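Local coordinates for protein N-acetylmuramoyl-L-alanine amidase AmiD (Escherichia coli, PDB 3D2Y) that hydrolyses, with one catalytic zinc ion, the amide link between N-acetylmuramoyl residues and L-amino acids in cell-wall glycopeptides, at residues 182-185 / 186-189; 233-236 / 237-240. All coordinates share one frame; numbering follows the deposited sequence.

Interaction 1: 182-185 / 186-189; sequences AQRV and NFYL
The guanidinium of R184 lies flat on one face of the F187 ring, an i to i+3 cation-pi stack on the short alpha-helix 182-189. The two planes are only 17° apart, but R184 CZ stands 4.2 Å from the ring centroid and 34° off its normal, so the overlap is offset, lying over the CG-CD2-CE2 side of the ring. F187 turns its ring up beside R184 with CG anti to N (chi1 167°), and the R184 chain, bent at chi2 and chi3, brings the guanidinium over it. The main polar partner of R184 is E256, in a salt bridge from NE to OE2; the other carboxylate oxygen, OE1, is hydrogen-bonded to the Y188 hydroxyl. Both links tie the helix to 245-258, against which V185 packs on A253 and L189 on A245. Along the backbone the i to i+4 bonds repeat: N186 N to A182 O is nearly straight at 3.0 Å, and L189 N reaches V185 O at 2.9 Å. The Y188 ring sits beside the R184 carbonyl, with Y188 CD2 3.1 Å from R184 O, the same oxygen that accepts from Y188 N at 3.0 Å.

Interaction 2: 233-236 / 237-240; sequences HFRP and TLYN
R235 and L238 meet mainly through hydrogen bonds, across a type I beta turn running from R235 to L238 just after helix 220-234. The turn's own backbone bond, L238 N to R235 O, is weak at 3.3 Å. The side chain adds a side-on grip: R235 NE and R235 NH1 both donate to L238 O, each at 2.9 Å. This oxygen lies near the guanidinium plane; NE comes in the carbonyl plane on a lone pair, whereas NH1 stands 37° out of it. With CG anti to N (chi1 -152°) and bends at chi2 and chi3, the chain curls back over the turn. Water 1 extends the edge, receiving a weak bond from R235 NH1; the water oxygen lies 2.7 Å from N240 OD1, to which it is hydrogen-bonded.

Packing contacts complete the turn. L238 CB covers one guanidinium face, 3.8 Å from R235 NH1; T237 OG1 approaches R235 CD at 3.3 Å, the two side chains crossing at about a right angle. P236 O meets the edge of the Y239 ring in its plane, 3.3 Å from Y239 CD2.

Were R235 replaced by an alanine, the L238 carbonyl would probably lose both side-chain donors, and E246 and D244 their shared cationic mate.

Those two carboxylates bind R235 NH2 by salt bridges, and R235 also packs on T247 and I250, so the turn leaving helix 220-234 is fastened to helix 245-258.

Both interactions are local contacts at the surface, yet each leans on helix 245-258, interaction 1 through E256 and interaction 2 through E246. Their centres are about 17 Å apart and their nearest atoms about 7 Å, without touching. Burial differs: in 182-189 the arginine is partly exposed and spreads over an aromatic face, whereas in 233-240 it is buried and spends its nitrogens on a carbonyl, a water and two acids. Main-chain bonds of a regular helix run through interaction 1; in interaction 2 the turn's own bond is weak and side-chain donors hold the carbonyl. Interaction 1 lies away from the annotated sites; in interaction 2, the Y239 side chain is about 10 Å from that of substrate-binding Y36.

Interaction 1: 182-185 / 186-189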
# COMPACT_ATOMS: atom_id res chain seq x y z
N ALA A 182 -18.38 -2.52 -8.79
CA ALA A 182 -19.27 -3.53 -8.22
C ALA A 182 -20.04 -4.35 -9.26
O ALA A 182 -20.18 -5.56 -9.11
CB ALA A 182 -20.22 -2.89 -7.24
N GLN A 183 -20.51 -3.68 -10.31
CA GLN A 183 -21.21 -4.38 -11.41
C GLN A 183 -20.26 -5.35 -12.15
O GLN A 183 -20.68 -6.42 -12.59
CB GLN A 183 -21.84 -3.39 -12.40
CG GLN A 183 -22.87 -2.45 -11.77
CD GLN A 183 -24.23 -3.11 -11.57
OE1 GLN A 183 -24.97 -3.35 -12.53
NE2 GLN A 183 -24.57 -3.39 -10.31
N ARG A 184 -18.99 -4.98 -12.26
CA ARG A 184 -18.02 -5.87 -12.89
C ARG A 184 -17.63 -7.07 -11.98
O ARG A 184 -17.39 -8.16 -12.49
CB ARG A 184 -16.81 -5.09 -13.39
CG ARG A 184 -17.16 -3.94 -14.32
CD ARG A 184 -17.90 -4.40 -15.57
NE ARG A 184 -17.11 -5.26 -16.45
CZ ARG A 184 -17.63 -6.08 -17.36
NH1 ARG A 184 -18.95 -6.18 -17.50
NH2 ARG A 184 -16.85 -6.83 -18.12
N VAL A 185 -17.60 -6.87 -10.67
CA VAL A 185 -17.34 -7.98 -9.73
C VAL A 185 -18.46 -8.98 -9.86
O VAL A 185 -18.21 -10.18 -9.99
CB VAL A 185 -17.22 -7.53 -8.25
CG1 VAL A 185 -17.24 -8.74 -7.30
CG2 VAL A 185 -15.95 -6.72 -8.04
N ASN A 186 -19.69 -8.47 -9.87
CA ASN A 186 -20.88 -9.29 -10.16
C ASN A 186 -20.85 -9.98 -11.54
O ASN A 186 -21.26 -11.13 -11.68
CB ASN A 186 -22.15 -8.46 -9.98
CG ASN A 186 -22.60 -8.39 -8.53
OD1 ASN A 186 -22.89 -7.31 -8.00
ND2 ASN A 186 -22.67 -9.55 -7.87
N PHE A 187 -20.30 -9.29 -12.55
CA PHE A 187 -20.19 -9.87 -13.87
C PHE A 187 -19.26 -11.08 -13.85
O PHE A 187 -19.61 -12.13 -14.40
CB PHE A 187 -19.77 -8.84 -14.92
CG PHE A 187 -19.33 -9.45 -16.23
CD1 PHE A 187 -20.27 -9.95 -17.14
CD2 PHE A 187 -17.98 -9.53 -16.56
CE1 PHE A 187 -19.87 -10.51 -18.35
CE2 PHE A 187 -17.58 -10.10 -17.75
CZ PHE A 187 -18.51 -10.59 -18.65
N TYR A 188 -18.11 -10.93 -13.21
CA TYR A 188 -17.11 -11.99 -13.09
C TYR A 188 -17.48 -13.10 -12.11
O TYR A 188 -16.98 -14.21 -12.22
CB TYR A 188 -15.76 -11.38 -12.70
CG TYR A 188 -15.09 -10.73 -13.89
CD1 TYR A 188 -14.68 -11.51 -14.97
CD2 TYR A 188 -14.92 -9.35 -13.95
CE1 TYR A 188 -14.08 -10.94 -16.06
CE2 TYR A 188 -14.31 -8.77 -15.05
CZ TYR A 188 -13.90 -9.58 -16.11
OH TYR A 188 -13.31 -9.06 -17.23
N LEU A 189 -18.36 -12.79 -11.16
CA LEU A 189 -18.90 -13.83 -10.27
C LEU A 189 -19.60 -14.93 -11.08
O LEU A 189 -19.51 -16.11 -10.72
CB LEU A 189 -19.83 -13.25 -9.22
CG LEU A 189 -19.25 -13.18 -7.80
CD1 LEU A 189 -20.14 -12.36 -6.87
CD2 LEU A 189 -19.01 -14.58 -7.22

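Interaction 2: 233-236 / 237-240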
# COMPACT_ATOMS: atom_id res chain seq x y z
N HIS A 233 -7.00 -6.55 1.94
CA HIS A 233 -7.13 -5.27 1.24
C HIS A 233 -8.51 -5.16 0.53
O HIS A 233 -9.20 -4.13 0.64
CB HIS A 233 -5.94 -5.14 0.26
CG HIS A 233 -5.79 -3.80 -0.40
ND1 HIS A 233 -4.56 -3.31 -0.82
CD2 HIS A 233 -6.71 -2.87 -0.77
CE1 HIS A 233 -4.74 -2.14 -1.41
NE2 HIS A 233 -6.03 -1.86 -1.40
N PHE A 234 -8.92 -6.21 -0.18
CA PHE A 234 -9.98 -6.10 -1.17
C PHE A 234 -11.22 -6.95 -0.87
O PHE A 234 -12.24 -6.77 -1.54
CB PHE A 234 -9.47 -6.43 -2.59
CG PHE A 234 -8.46 -5.46 -3.11
CD1 PHE A 234 -8.88 -4.23 -3.62
CD2 PHE A 234 -7.10 -5.80 -3.15
CE1 PHE A 234 -7.98 -3.32 -4.14
CE2 PHE A 234 -6.17 -4.86 -3.66
CZ PHE A 234 -6.63 -3.63 -4.18
N ARG A 235 -11.16 -7.82 0.15
CA ARG A 235 -12.32 -8.64 0.54
C ARG A 235 -12.21 -8.98 2.03
O ARG A 235 -12.04 -10.14 2.41
CB ARG A 235 -12.44 -9.91 -0.32
CG ARG A 235 -13.88 -10.45 -0.50
CD ARG A 235 -14.42 -11.22 0.72
NE ARG A 235 -13.57 -12.37 1.02
CZ ARG A 235 -13.73 -13.59 0.52
NH1 ARG A 235 -12.89 -14.55 0.86
NH2 ARG A 235 -14.74 -13.85 -0.30
N PRO A 236 -12.22 -7.94 2.87
CA PRO A 236 -11.90 -8.10 4.27
C PRO A 236 -12.92 -8.81 5.13
O PRO A 236 -12.63 -9.11 6.28
CB PRO A 236 -11.70 -6.67 4.75
CG PRO A 236 -12.45 -5.84 3.80
CD PRO A 236 -12.44 -6.53 2.50
N THR A 237 -14.10 -9.09 4.60
CA THR A 237 -15.07 -9.93 5.32
C THR A 237 -14.59 -11.36 5.58
O THR A 237 -15.00 -11.98 6.58
CB THR A 237 -16.45 -9.96 4.61
OG1 THR A 237 -16.31 -10.52 3.28
CG2 THR A 237 -17.02 -8.54 4.54
N LEU A 238 -13.74 -11.89 4.70
CA LEU A 238 -13.10 -13.18 4.95
C LEU A 238 -11.76 -13.22 4.27
O LEU A 238 -11.68 -13.11 3.05
CB LEU A 238 -13.96 -14.36 4.47
CG LEU A 238 -13.40 -15.77 4.71
CD1 LEU A 238 -13.35 -16.11 6.20
CD2 LEU A 238 -14.21 -16.81 3.98
N TYR A 239 -10.72 -13.36 5.10
CA TYR A 239 -9.32 -13.27 4.69
C TYR A 239 -8.56 -14.51 5.18
O TYR A 239 -7.44 -14.41 5.66
CB TYR A 239 -8.66 -11.96 5.18
CG TYR A 239 -8.86 -11.61 6.65
CD1 TYR A 239 -7.96 -12.05 7.63
CD2 TYR A 239 -9.97 -10.83 7.07
CE1 TYR A 239 -8.15 -11.72 9.00
CE2 TYR A 239 -10.16 -10.50 8.45
CZ TYR A 239 -9.25 -10.95 9.39
OH TYR A 239 -9.45 -10.64 10.71
N ASN A 240 -9.21 -15.67 5.08
CA ASN A 240 -8.60 -16.94 5.46
C ASN A 240 -7.62 -17.53 4.44
O ASN A 240 -6.97 -18.52 4.72
CB ASN A 240 -9.68 -17.99 5.85
CG ASN A 240 -10.51 -18.46 4.67
OD1 ASN A 240 -10.43 -17.90 3.56
ND2 ASN A 240 -11.29 -19.52 4.89
O HOH W 1 -11.93 -17.49 1.36